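Local coordinates for protein methanogen homoaconitase large subunit (Methanocaldococcus jannaschii, PDB 4KP2) that forms the large subunit of a homoaconitase that reversibly converts (R)-homocitrate through cis-homoaconitate to homoisocitrate, using a [4Fe-4S] cluster, at residues A[148-153]-A[168-173]; A[23-28]-A[207-212]; A[27-32]-A[41-46]; A[50-55]-A[157-162]; A[119-124]-A[224-229]. All blocks are in the same frame, centred on the assembly; numbering follows the deposited sequence.

Contact 1 of 5, residues A[148-153]-A[168-173]; sequences GAFATG and TWIKVP
The ring of Phe150 carries this contact, meeting Ile170 and Pro173 with its outer atoms, and the chemistry between the segments is apolar throughout. CD1 at the end of Ile170 comes within 3.6 Å of CE2 of Phe150, with the ring's CZ the next atom it meets. The two side chains reach out from opposing strands, and the methyl arrives obliquely to the ring. Ile170 is extended along its second torsion (chi2 173°), which carries CD1 well out from the backbone toward the aromatic group. Pro173 makes a separate approach: its CG lies at the ring's edge, close to the ring plane, 3.9 Å from CE1 of Phe150.

The backbones stand 10.4 Å apart, CA of Phe150 to CA of Val172, so side chains bridge the span, chiefly the Phe150 ring and the extended Ile170. They join two different sheets of the aconitase-type alpha/beta fold: 150-153 is an outermost strand of a five-stranded parallel sheet, whereas 168-171 belongs to the long strand 167-180 of a mixed sheet. The chain passes from one to the other through helix 156-165.

No hydrogen bond joins the two segments; Phe150 pairs through its backbone with Val134, Thr168 with Val45, and Ala151 O accepts from Thr239 OG1 of the mixed sheet. Helix 24-33 contributes Val25 and Leu29 to the surroundings of the same aromatic ring.

Contact 2 of 5, residues A[23-28]-A[207-212]; sequences TLVEKI and YMAIEY
Glu211 holds CG opposite its own backbone N (chi1 179°) and stays extended at the next bond (chi2 174°), which carries its carboxylate across to the first turn of helix 24-33. There OE1 lies 3.5 Å from Leu24 N and 3.7 Å from Leu24 CB, a close approach in which aliphatic carbon and helix-start N-H both face the acid. The positive end of the helix dipole would probably steady the carboxylate's negative charge. Its other oxygen, OE2, has firmer partners, a salt bridge with Arg177 and a hydrogen bond with Tyr280.

The helix start itself is a capping box. Thr23 sits at the N-cap and its OG1 accepts from Glu26 N at 3.2 Å, while Thr23 N in turn donates a weak bond to Glu26 OE1. This beginning rests on strand 208-213, part of a mixed sheet in which it runs parallel to 167-180 and 239-242. An alanine in place of Glu211 is likely to leave Arg177 without its charged mate and open a gap beside Leu24.

At the next residue of the helix the contact is purely apolar: CG2 of Val25 reaches CB of Ala209 at 3.7 Å, with Val241 beside the valine.

Contact 3 of 5, residues A[27-32]-A[41-46]; sequences KILSKK and DSIEVE
Leu29 and Lys32 of helix 24-33 meet Ile43 and Val45 of strand 42-46, the strand that pairs antiparallel with 167-180 in the mixed sheet. It is a helix laid across a sheet: the axes of helix 27-32 and strand 42-46 come within 9.2 Å and cross at 74°, so only a few side chains can meet.

The buried half is apolar. CB of Leu29 touches CD1 of Ile43 at 4.1 Å, and the isoleucine gets there because its chain runs straight beyond CG1 (chi2 -180°). Phe150 and Val172 also pack on this leucine. Nearby, CG of Lys32 rests on CG1 of Val45 at 3.9 Å, so that the first part of a charged side chain serves as hydrocarbon.

Toward the solvent side the packing gives way to polar atoms. Lys32 bends at its second torsion (chi2 52°), crosses Val45 at a slant and brings CE to the backbone of the exposed Glu46. NZ of Lys32 makes its salt bridge with Asp48, just past the strand, while OE1 of Glu46 stays 5.1 Å from NZ of Lys32, probably near enough only for a looser electrostatic pull. A leucine in place of Lys32 would probably leave Asp48 without its positive mate. Closest of all across the two segments is a carbon-to-oxygen approach, CE of Lys32 standing 3.2 Å from the backbone O of Glu46.

Contact 4 of 5, residues A[50-55]-A[157-162]; sequences AMTHDG and TDMAYI
OG1 of Thr52 is gripped by two hydroxyls, those of Tyr163 and Thr57, while the methyl of the same residue lies against Met159 across the contact. The first torsion (chi1 48°) produces this division: it lodges OG1 between the backbone N and carbonyl carbon and turns CG2 to the opposite side from the carbonyl carbon. The buried hydroxyl therefore has its polar needs met beyond the two segments.

Met159 folds at both of its later torsions, and its sulfur ends up beside the strand. SD is 3.7 Å from CG2 of Thr52 and equally 3.7 Å from the carbonyl O of Met51, while its CG also touches the threonine methyl. Thr52 and Met159 run by one another pointing opposite ways. Near the start of the strand, CB of Ala50 meets CG2 of Ile162 at 4.2 Å, a lighter touch between methyls. Further along the segment, Gly55 N bonds to ND1 of His53 at 3.0 Å, tilted 23° from the imidazole plane, and that ring stacks on His83.

Strand 49-53 is the middle strand of the parallel sheet that also holds 133-136 and 150-153, and the axes of strand 50-53 and helix 157-162 approach to 9.4 Å. Met51 points away from that helix to Cys119 and Leu123 of helix 119-126, giving helix, sheet and helix in the three-layer alpha-beta-alpha order, with helix 57-67 beside Met159.

Contact 5 of 5, residues A[119-124]-A[224-229]; sequences CHQILA and GRLTLC
Leu226 alone bridges to helix 119-126, and its CD2 methyl meets both Gln121 and Ala124. The apolar part is a single touch, CD2 of Leu226 at 4.3 Å from CB of Ala124, the alanine methyl pointing toward the other helix. Contact is light, with only 79 Å² buried between the segments, and the nearest CA atoms, those of Ala124 and Leu226, are 8.9 Å apart.

The second kind of meeting sets a methyl against an amide. OE1 of Gln121 lies 4.2 Å from CD2 of Leu226, a van der Waals approach. Gln121 reaches there because CG extends opposite the backbone N (chi1 -176°) and the chain then turns at chi2 (64°), swinging the amide toward Leu226. Both ends of that amide are occupied by other groups: NE2 bonds to Glu125 and OE1 to Arg327. Together they would fix the rotation of the amide and keep its buried polar atoms satisfied.

Both helices also make polar links beyond the contact. Arg225 forms a salt bridge with Asp245, and Thr227 OG1 bonds to the backbone O of Thr324. In helix 119-126, NE2 of His120 bonds to Asp138, and SG of Cys119 sits centrally over one face of the His120 ring, 3.7 Å from its plane.

The side chain of Gln121 comes about 6 Å from that of Cys323, a predicted ligand of the [4Fe-4S] cluster, so this pair of helices borders the probable cluster site of an aconitase-family enzyme.

All five contacts are mainly buried, but they differ in depth and chemistry. Contact 5 lies nearest the centre of the chain, about 5 Å from it, and contact 3 farthest out, with charged groups toward solvent. Contacts 2 and 3 share helix 24-33, laid on the mixed sheet at strands 208-213 and 42-46; contact 1 ties that sheet to the parallel sheet of strand 150-153. Contact 4 brings helix 156-165 onto the middle of that parallel sheet, and its Met51 touches Cys119 of contact 5. Contact 1 is wholly apolar, contact 2 adds a carboxylate at a helix start, and contacts 4 and 5 combine methyls with well-bonded polar groups nearer the probable cluster site.

Contact 1 of 5, residues A[148-153]-A[168-173]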
# COMPACT_ATOMS: atom_id res chain seq x y z
N GLY A 148 -10.85 -5.89 29.86
CA GLY A 148 -11.80 -6.09 30.94
C GLY A 148 -12.94 -5.10 30.85
O GLY A 148 -13.51 -4.70 31.86
N ALA A 149 -13.27 -4.71 29.63
CA ALA A 149 -14.35 -3.76 29.39
C ALA A 149 -15.40 -4.36 28.47
O ALA A 149 -15.08 -5.10 27.54
CB ALA A 149 -13.81 -2.47 28.81
N PHE A 150 -16.66 -4.03 28.72
CA PHE A 150 -17.76 -4.51 27.89
C PHE A 150 -17.79 -3.74 26.57
O PHE A 150 -18.14 -2.56 26.55
CB PHE A 150 -19.09 -4.38 28.62
CG PHE A 150 -20.24 -5.03 27.90
CD1 PHE A 150 -20.55 -6.36 28.12
CD2 PHE A 150 -21.01 -4.31 27.01
CE1 PHE A 150 -21.61 -6.96 27.46
CE2 PHE A 150 -22.07 -4.90 26.35
CZ PHE A 150 -22.37 -6.23 26.58
N ALA A 151 -17.42 -4.41 25.49
CA ALA A 151 -17.33 -3.75 24.19
C ALA A 151 -18.09 -4.52 23.11
O ALA A 151 -17.83 -5.70 22.88
CB ALA A 151 -15.88 -3.56 23.79
N THR A 152 -19.02 -3.84 22.45
CA THR A 152 -19.81 -4.45 21.38
C THR A 152 -19.86 -3.55 20.15
O THR A 152 -19.52 -2.37 20.21
CB THR A 152 -21.25 -4.74 21.84
OG1 THR A 152 -21.83 -3.55 22.38
CG2 THR A 152 -21.26 -5.84 22.90
N GLY A 153 -20.28 -4.13 19.03
CA GLY A 153 -20.38 -3.39 17.78
C GLY A 153 -21.80 -2.99 17.43
O GLY A 153 -22.74 -3.76 17.63
N THR A 168 -27.01 4.13 25.42
CA THR A 168 -27.61 3.13 24.55
C THR A 168 -28.43 2.14 25.37
O THR A 168 -28.33 2.11 26.60
CB THR A 168 -26.55 2.36 23.74
OG1 THR A 168 -27.20 1.48 22.82
CG2 THR A 168 -25.67 1.55 24.67
N TRP A 169 -29.23 1.34 24.69
CA TRP A 169 -30.09 0.37 25.37
C TRP A 169 -29.74 -1.05 24.94
O TRP A 169 -29.98 -1.43 23.79
CB TRP A 169 -31.56 0.66 25.08
CG TRP A 169 -31.99 2.03 25.51
CD1 TRP A 169 -31.78 3.20 24.84
CD2 TRP A 169 -32.70 2.37 26.71
NE1 TRP A 169 -32.31 4.25 25.55
CE2 TRP A 169 -32.88 3.77 26.70
CE3 TRP A 169 -33.19 1.63 27.79
CZ2 TRP A 169 -33.54 4.44 27.73
CZ3 TRP A 169 -33.85 2.30 28.81
CH2 TRP A 169 -34.02 3.69 28.77
N ILE A 170 -29.18 -1.82 25.86
CA ILE A 170 -28.81 -3.20 25.58
C ILE A 170 -29.38 -4.15 26.62
O ILE A 170 -29.80 -3.73 27.70
CB ILE A 170 -27.29 -3.38 25.56
CG1 ILE A 170 -26.70 -3.11 26.94
CG2 ILE A 170 -26.65 -2.49 24.51
CD1 ILE A 170 -25.24 -3.42 27.06
N LYS A 171 -29.41 -5.43 26.29
CA LYS A 171 -29.84 -6.46 27.22
C LYS A 171 -28.62 -7.19 27.75
O LYS A 171 -27.79 -7.66 26.97
CB LYS A 171 -30.78 -7.44 26.53
CG LYS A 171 -31.35 -8.50 27.45
CD LYS A 171 -32.24 -9.49 26.70
CE LYS A 171 -33.55 -8.86 26.23
NZ LYS A 171 -33.44 -8.15 24.92
N VAL A 172 -28.51 -7.28 29.07
CA VAL A 172 -27.38 -7.97 29.70
C VAL A 172 -27.33 -9.42 29.25
O VAL A 172 -28.24 -10.20 29.54
CB VAL A 172 -27.46 -7.90 31.23
CG1 VAL A 172 -26.26 -8.61 31.85
CG2 VAL A 172 -27.53 -6.46 31.70
N PRO A 173 -26.26 -9.79 28.53
CA PRO A 173 -26.15 -11.10 27.89
C PRO A 173 -25.80 -12.21 28.87
O PRO A 173 -25.28 -11.94 29.96
CB PRO A 173 -25.00 -10.90 26.91
CG PRO A 173 -24.13 -9.89 27.58
CD PRO A 173 -25.07 -8.96 28.30

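Contact 2 of 5, residues A[23-28]-A[207-212]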
# COMPACT_ATOMS: atom_id res chain seq x y z
N THR A 23 -21.31 -13.02 36.85
CA THR A 23 -20.32 -13.08 35.78
C THR A 23 -19.55 -11.77 35.66
O THR A 23 -19.90 -10.77 36.28
CB THR A 23 -20.98 -13.41 34.43
OG1 THR A 23 -21.85 -12.33 34.05
CG2 THR A 23 -21.78 -14.69 34.53
N LEU A 24 -18.49 -11.79 34.86
CA LEU A 24 -17.67 -10.61 34.65
C LEU A 24 -18.46 -9.50 33.97
O LEU A 24 -18.39 -8.35 34.38
CB LEU A 24 -16.44 -10.97 33.81
CG LEU A 24 -15.45 -9.83 33.53
CD1 LEU A 24 -15.00 -9.19 34.83
CD2 LEU A 24 -14.27 -10.35 32.74
N VAL A 25 -19.22 -9.87 32.95
CA VAL A 25 -20.07 -8.92 32.23
C VAL A 25 -21.09 -8.28 33.18
O VAL A 25 -21.28 -7.06 33.15
CB VAL A 25 -20.81 -9.60 31.06
CG1 VAL A 25 -21.92 -8.70 30.53
CG2 VAL A 25 -19.82 -9.96 29.96
N GLU A 26 -21.72 -9.09 34.01
CA GLU A 26 -22.69 -8.60 34.98
C GLU A 26 -22.05 -7.63 35.97
O GLU A 26 -22.68 -6.65 36.38
CB GLU A 26 -23.34 -9.76 35.73
CG GLU A 26 -24.36 -10.53 34.92
CD GLU A 26 -24.98 -11.68 35.69
OE1 GLU A 26 -24.46 -12.00 36.78
OE2 GLU A 26 -25.97 -12.26 35.20
N LYS A 27 -20.81 -7.90 36.35
CA LYS A 27 -20.09 -7.03 37.28
C LYS A 27 -19.67 -5.72 36.62
O LYS A 27 -19.69 -4.67 37.25
CB LYS A 27 -18.87 -7.74 37.86
CG LYS A 27 -19.21 -8.76 38.94
CD LYS A 27 -17.96 -9.19 39.69
CE LYS A 27 -18.32 -10.06 40.88
NZ LYS A 27 -17.12 -10.40 41.70
N ILE A 28 -19.30 -5.79 35.35
CA ILE A 28 -18.88 -4.61 34.60
C ILE A 28 -20.06 -3.66 34.38
O ILE A 28 -19.95 -2.45 34.57
CB ILE A 28 -18.26 -4.99 33.24
CG1 ILE A 28 -16.94 -5.73 33.45
CG2 ILE A 28 -18.02 -3.74 32.40
CD1 ILE A 28 -16.35 -6.28 32.17
N TYR A 207 -26.20 -14.08 20.97
CA TYR A 207 -26.85 -13.34 22.05
C TYR A 207 -26.15 -13.55 23.40
O TYR A 207 -26.74 -13.33 24.45
CB TYR A 207 -28.33 -13.71 22.18
CG TYR A 207 -29.06 -13.84 20.87
CD1 TYR A 207 -29.30 -12.73 20.07
CD2 TYR A 207 -29.54 -15.07 20.44
CE1 TYR A 207 -29.98 -12.84 18.87
CE2 TYR A 207 -30.22 -15.19 19.24
CZ TYR A 207 -30.43 -14.08 18.46
OH TYR A 207 -31.11 -14.20 17.26
N MET A 208 -24.89 -13.98 23.36
CA MET A 208 -24.16 -14.29 24.58
C MET A 208 -22.76 -13.68 24.58
O MET A 208 -22.24 -13.29 23.54
CB MET A 208 -24.06 -15.80 24.78
CG MET A 208 -25.41 -16.50 24.96
SD MET A 208 -25.24 -18.28 25.10
CE MET A 208 -24.12 -18.41 26.49
N ALA A 209 -22.16 -13.61 25.76
CA ALA A 209 -20.83 -13.04 25.92
C ALA A 209 -19.80 -14.13 26.19
O ALA A 209 -20.10 -15.13 26.84
CB ALA A 209 -20.81 -12.00 27.03
N ILE A 210 -18.58 -13.92 25.71
CA ILE A 210 -17.50 -14.88 25.91
C ILE A 210 -16.58 -14.44 27.04
O ILE A 210 -16.07 -13.32 27.04
CB ILE A 210 -16.65 -15.05 24.63
CG1 ILE A 210 -17.55 -15.18 23.40
CG2 ILE A 210 -15.73 -16.25 24.77
CD1 ILE A 210 -18.26 -16.51 23.30
N GLU A 211 -16.36 -15.33 28.00
CA GLU A 211 -15.47 -15.03 29.11
C GLU A 211 -14.29 -16.00 29.15
O GLU A 211 -14.44 -17.16 29.55
CB GLU A 211 -16.23 -15.08 30.44
CG GLU A 211 -15.36 -14.80 31.66
CD GLU A 211 -16.17 -14.70 32.94
OE1 GLU A 211 -17.39 -14.46 32.86
OE2 GLU A 211 -15.58 -14.88 34.03
N TYR A 212 -13.13 -15.52 28.72
CA TYR A 212 -11.93 -16.35 28.71
C TYR A 212 -11.24 -16.35 30.07
O TYR A 212 -11.11 -15.30 30.71
CB TYR A 212 -10.95 -15.87 27.64
CG TYR A 212 -11.49 -15.93 26.23
CD1 TYR A 212 -11.48 -17.12 25.51
CD2 TYR A 212 -11.98 -14.79 25.61
CE1 TYR A 212 -11.97 -17.18 24.22
CE2 TYR A 212 -12.47 -14.84 24.32
CZ TYR A 212 -12.46 -16.04 23.63
OH TYR A 212 -12.95 -16.08 22.34

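Contact 3 of 5, residues A[27-32]-A[41-46]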
# COMPACT_ATOMS: atom_id res chain seq x y z
N LYS A 27 -20.81 -7.90 36.35
CA LYS A 27 -20.09 -7.03 37.28
C LYS A 27 -19.67 -5.72 36.62
O LYS A 27 -19.69 -4.67 37.25
CB LYS A 27 -18.87 -7.74 37.86
CG LYS A 27 -19.21 -8.76 38.94
CD LYS A 27 -17.96 -9.19 39.69
CE LYS A 27 -18.32 -10.06 40.88
NZ LYS A 27 -17.12 -10.40 41.70
N ILE A 28 -19.30 -5.79 35.35
CA ILE A 28 -18.88 -4.61 34.60
C ILE A 28 -20.06 -3.66 34.38
O ILE A 28 -19.95 -2.45 34.57
CB ILE A 28 -18.26 -4.99 33.24
CG1 ILE A 28 -16.94 -5.73 33.45
CG2 ILE A 28 -18.02 -3.74 32.40
CD1 ILE A 28 -16.35 -6.28 32.17
N LEU A 29 -21.20 -4.23 33.98
CA LEU A 29 -22.38 -3.44 33.68
C LEU A 29 -23.03 -2.86 34.94
O LEU A 29 -23.60 -1.77 34.91
CB LEU A 29 -23.40 -4.27 32.90
CG LEU A 29 -22.95 -4.75 31.52
CD1 LEU A 29 -24.05 -5.57 30.86
CD2 LEU A 29 -22.57 -3.56 30.65
N SER A 30 -22.94 -3.59 36.04
CA SER A 30 -23.55 -3.15 37.30
C SER A 30 -22.86 -1.92 37.87
O SER A 30 -23.52 -0.97 38.29
CB SER A 30 -23.56 -4.28 38.33
OG SER A 30 -24.42 -5.33 37.92
N LYS A 31 -21.53 -1.95 37.89
CA LYS A 31 -20.75 -0.81 38.37
C LYS A 31 -20.95 0.39 37.46
O LYS A 31 -21.00 1.54 37.92
CB LYS A 31 -19.26 -1.17 38.44
CG LYS A 31 -18.34 0.02 38.60
CD LYS A 31 -16.90 -0.40 38.81
CE LYS A 31 -16.69 -0.96 40.21
NZ LYS A 31 -16.98 0.07 41.25
N LYS A 32 -21.09 0.13 36.16
CA LYS A 32 -21.26 1.19 35.18
C LYS A 32 -22.63 1.85 35.28
O LYS A 32 -22.79 3.03 34.98
CB LYS A 32 -21.03 0.64 33.77
CG LYS A 32 -21.03 1.72 32.69
CD LYS A 32 -20.06 2.83 33.04
CE LYS A 32 -20.26 4.04 32.15
NZ LYS A 32 -19.35 5.16 32.54
N ASP A 41 -31.75 -8.73 31.83
CA ASP A 41 -32.19 -7.38 32.17
C ASP A 41 -31.79 -6.37 31.10
O ASP A 41 -30.62 -6.31 30.71
CB ASP A 41 -31.61 -6.96 33.52
CG ASP A 41 -31.91 -7.95 34.63
OD1 ASP A 41 -32.19 -9.13 34.31
OD2 ASP A 41 -31.87 -7.56 35.81
N SER A 42 -32.75 -5.59 30.63
CA SER A 42 -32.47 -4.53 29.67
C SER A 42 -32.21 -3.22 30.40
O SER A 42 -33.09 -2.70 31.08
CB SER A 42 -33.64 -4.36 28.70
OG SER A 42 -34.80 -3.90 29.37
N ILE A 43 -30.99 -2.71 30.26
CA ILE A 43 -30.59 -1.51 30.99
C ILE A 43 -30.12 -0.39 30.06
O ILE A 43 -29.81 -0.63 28.89
CB ILE A 43 -29.46 -1.82 31.99
CG1 ILE A 43 -28.23 -2.36 31.26
CG2 ILE A 43 -29.94 -2.81 33.04
CD1 ILE A 43 -27.08 -2.69 32.18
N GLU A 44 -30.08 0.82 30.59
CA GLU A 44 -29.58 1.97 29.85
C GLU A 44 -28.16 2.28 30.30
O GLU A 44 -27.94 2.65 31.46
CB GLU A 44 -30.48 3.19 30.07
CG GLU A 44 -30.08 4.41 29.27
CD GLU A 44 -30.94 5.62 29.59
OE1 GLU A 44 -31.45 5.71 30.72
OE2 GLU A 44 -31.11 6.48 28.70
N VAL A 45 -27.21 2.14 29.39
CA VAL A 45 -25.80 2.31 29.73
C VAL A 45 -25.20 3.57 29.10
O VAL A 45 -25.32 3.79 27.89
CB VAL A 45 -24.96 1.10 29.28
CG1 VAL A 45 -23.51 1.28 29.67
CG2 VAL A 45 -25.52 -0.17 29.90
N GLU A 46 -24.55 4.39 29.92
CA GLU A 46 -23.81 5.54 29.41
C GLU A 46 -22.52 5.06 28.77
O GLU A 46 -21.76 4.30 29.37
CB GLU A 46 -23.52 6.53 30.53
CG GLU A 46 -24.76 7.18 31.12
CD GLU A 46 -24.43 8.26 32.13
OE1 GLU A 46 -23.23 8.42 32.47
OE2 GLU A 46 -25.36 8.96 32.58

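Contact 4 of 5, residues A[50-55]-A[157-162]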
# COMPACT_ATOMS: atom_id res chain seq x y z
N ALA A 50 -16.89 5.92 22.07
CA ALA A 50 -17.60 5.68 20.82
C ALA A 50 -16.66 5.86 19.62
O ALA A 50 -15.93 6.85 19.54
CB ALA A 50 -18.79 6.61 20.70
N MET A 51 -16.68 4.90 18.71
CA MET A 51 -15.75 4.91 17.58
C MET A 51 -16.37 4.43 16.27
O MET A 51 -17.06 3.41 16.23
CB MET A 51 -14.50 4.10 17.90
CG MET A 51 -13.72 3.63 16.69
SD MET A 51 -14.06 1.91 16.26
CE MET A 51 -14.24 2.05 14.48
N THR A 52 -16.12 5.18 15.19
CA THR A 52 -16.51 4.77 13.85
C THR A 52 -15.36 4.99 12.88
O THR A 52 -14.58 5.94 13.02
CB THR A 52 -17.74 5.56 13.36
OG1 THR A 52 -17.55 6.96 13.59
CG2 THR A 52 -19.00 5.09 14.09
N HIS A 53 -15.24 4.12 11.88
CA HIS A 53 -14.17 4.22 10.90
C HIS A 53 -14.65 4.81 9.58
O HIS A 53 -15.83 5.15 9.44
CB HIS A 53 -13.50 2.86 10.67
CG HIS A 53 -14.46 1.77 10.29
ND1 HIS A 53 -14.95 1.64 9.00
CD2 HIS A 53 -15.02 0.77 11.01
CE1 HIS A 53 -15.77 0.60 8.96
NE2 HIS A 53 -15.83 0.06 10.16
N ASP A 54 -13.74 4.91 8.61
CA ASP A 54 -14.03 5.56 7.33
C ASP A 54 -15.18 4.92 6.56
O ASP A 54 -15.76 5.54 5.67
CB ASP A 54 -12.78 5.60 6.45
CG ASP A 54 -12.19 4.22 6.21
OD1 ASP A 54 -12.26 3.38 7.13
OD2 ASP A 54 -11.68 3.98 5.10
N GLY A 55 -15.51 3.68 6.90
CA GLY A 55 -16.60 2.98 6.25
C GLY A 55 -17.93 3.16 6.95
O GLY A 55 -18.99 2.96 6.35
N THR A 157 -27.09 3.16 12.42
CA THR A 157 -28.22 3.75 13.12
C THR A 157 -27.93 3.92 14.61
O THR A 157 -28.11 5.01 15.16
CB THR A 157 -29.50 2.90 12.93
OG1 THR A 157 -30.09 3.21 11.66
CG2 THR A 157 -30.50 3.17 14.03
N ASP A 158 -27.47 2.85 15.26
CA ASP A 158 -27.21 2.88 16.69
C ASP A 158 -26.03 3.78 17.04
O ASP A 158 -25.99 4.37 18.12
CB ASP A 158 -26.97 1.47 17.23
CG ASP A 158 -28.26 0.69 17.38
OD1 ASP A 158 -29.32 1.32 17.56
OD2 ASP A 158 -28.21 -0.56 17.33
N MET A 159 -25.07 3.89 16.13
CA MET A 159 -23.90 4.73 16.35
C MET A 159 -24.27 6.21 16.35
O MET A 159 -23.64 7.01 17.04
CB MET A 159 -22.82 4.44 15.31
CG MET A 159 -22.00 3.18 15.56
SD MET A 159 -20.74 3.37 16.84
CE MET A 159 -21.64 2.87 18.32
N ALA A 160 -25.28 6.56 15.58
CA ALA A 160 -25.78 7.93 15.54
C ALA A 160 -26.51 8.27 16.83
O ALA A 160 -26.38 9.37 17.37
CB ALA A 160 -26.69 8.14 14.35
N TYR A 161 -27.28 7.30 17.32
CA TYR A 161 -28.02 7.44 18.57
C TYR A 161 -27.05 7.67 19.73
O TYR A 161 -27.26 8.55 20.57
CB TYR A 161 -28.86 6.19 18.83
CG TYR A 161 -29.71 6.25 20.07
CD1 TYR A 161 -30.99 6.79 20.04
CD2 TYR A 161 -29.24 5.74 21.28
CE1 TYR A 161 -31.77 6.84 21.18
CE2 TYR A 161 -30.02 5.79 22.42
CZ TYR A 161 -31.28 6.34 22.37
OH TYR A 161 -32.05 6.38 23.50
N ILE A 162 -26.00 6.86 19.77
CA ILE A 162 -24.99 6.96 20.81
C ILE A 162 -24.20 8.27 20.70
O ILE A 162 -23.88 8.90 21.70
CB ILE A 162 -24.03 5.75 20.77
CG1 ILE A 162 -24.78 4.48 21.18
CG2 ILE A 162 -22.83 5.97 21.67
CD1 ILE A 162 -23.93 3.24 21.18

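Contact 5 of 5, residues A[119-124]-A[224-229]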
# COMPACT_ATOMS: atom_id res chain seq x y z
N CYS A 119 -8.49 0.81 13.42
CA CYS A 119 -9.32 1.48 14.42
C CYS A 119 -9.24 0.82 15.79
O CYS A 119 -9.11 1.49 16.81
CB CYS A 119 -10.77 1.52 13.95
SG CYS A 119 -11.50 -0.11 13.64
N HIS A 120 -9.33 -0.51 15.82
CA HIS A 120 -9.29 -1.25 17.07
C HIS A 120 -7.90 -1.23 17.70
O HIS A 120 -7.76 -1.20 18.92
CB HIS A 120 -9.75 -2.69 16.86
CG HIS A 120 -11.17 -2.81 16.39
ND1 HIS A 120 -12.16 -1.96 16.81
CD2 HIS A 120 -11.75 -3.67 15.52
CE1 HIS A 120 -13.30 -2.30 16.23
NE2 HIS A 120 -13.08 -3.33 15.44
N GLN A 121 -6.88 -1.24 16.85
CA GLN A 121 -5.50 -1.21 17.33
C GLN A 121 -5.17 0.15 17.94
O GLN A 121 -4.53 0.22 18.99
CB GLN A 121 -4.53 -1.53 16.19
CG GLN A 121 -3.08 -1.61 16.63
CD GLN A 121 -2.82 -2.74 17.60
OE1 GLN A 121 -3.51 -3.77 17.58
NE2 GLN A 121 -1.82 -2.57 18.47
N ILE A 122 -5.61 1.21 17.28
CA ILE A 122 -5.43 2.57 17.80
C ILE A 122 -6.17 2.73 19.12
O ILE A 122 -5.65 3.31 20.07
CB ILE A 122 -5.95 3.62 16.79
CG1 ILE A 122 -5.08 3.63 15.53
CG2 ILE A 122 -5.97 5.01 17.42
CD1 ILE A 122 -5.54 4.62 14.49
N LEU A 123 -7.39 2.20 19.17
CA LEU A 123 -8.23 2.29 20.35
C LEU A 123 -7.59 1.57 21.53
O LEU A 123 -7.73 1.99 22.68
CB LEU A 123 -9.61 1.69 20.06
CG LEU A 123 -10.83 2.47 20.54
CD1 LEU A 123 -10.80 3.89 19.99
CD2 LEU A 123 -12.11 1.76 20.12
N ALA A 124 -6.88 0.49 21.24
CA ALA A 124 -6.20 -0.29 22.27
C ALA A 124 -4.89 0.36 22.69
O ALA A 124 -4.38 0.11 23.78
CB ALA A 124 -5.96 -1.71 21.79
N GLY A 224 -2.09 -11.61 22.92
CA GLY A 224 -2.85 -12.85 22.86
C GLY A 224 -4.30 -12.65 23.27
O GLY A 224 -5.21 -13.24 22.69
N ARG A 225 -4.51 -11.81 24.28
CA ARG A 225 -5.85 -11.54 24.78
C ARG A 225 -6.68 -10.75 23.77
O ARG A 225 -7.90 -10.91 23.69
CB ARG A 225 -5.78 -10.80 26.12
CG ARG A 225 -5.11 -11.59 27.22
CD ARG A 225 -5.11 -10.84 28.53
NE ARG A 225 -4.48 -11.61 29.59
CZ ARG A 225 -4.35 -11.19 30.85
NH1 ARG A 225 -4.83 -10.00 31.20
NH2 ARG A 225 -3.76 -11.96 31.75
N LEU A 226 -6.01 -9.90 23.00
CA LEU A 226 -6.66 -9.15 21.94
C LEU A 226 -7.18 -10.09 20.86
O LEU A 226 -8.25 -9.86 20.28
CB LEU A 226 -5.70 -8.13 21.33
CG LEU A 226 -5.89 -6.67 21.74
CD1 LEU A 226 -5.79 -6.50 23.25
CD2 LEU A 226 -4.87 -5.79 21.03
N THR A 227 -6.42 -11.14 20.58
CA THR A 227 -6.78 -12.11 19.56
C THR A 227 -8.00 -12.93 19.96
O THR A 227 -8.90 -13.17 19.16
CB THR A 227 -5.61 -13.06 19.26
OG1 THR A 227 -4.47 -12.31 18.83
CG2 THR A 227 -5.99 -14.05 18.16
N LEU A 228 -8.03 -13.35 21.22
CA LEU A 228 -9.12 -14.17 21.74
C LEU A 228 -10.45 -13.43 21.74
O LEU A 228 -11.49 -14.00 21.41
CB LEU A 228 -8.80 -14.68 23.14
CG LEU A 228 -8.28 -16.12 23.25
CD1 LEU A 228 -7.08 -16.33 22.35
CD2 LEU A 228 -7.95 -16.46 24.69
N CYS A 229 -10.41 -12.15 22.12
CA CYS A 229 -11.62 -11.35 22.18
C CYS A 229 -12.05 -10.85 20.81
O CYS A 229 -13.20 -10.46 20.61
CB CYS A 229 -11.43 -10.16 23.13
SG CYS A 229 -11.13 -10.63 24.85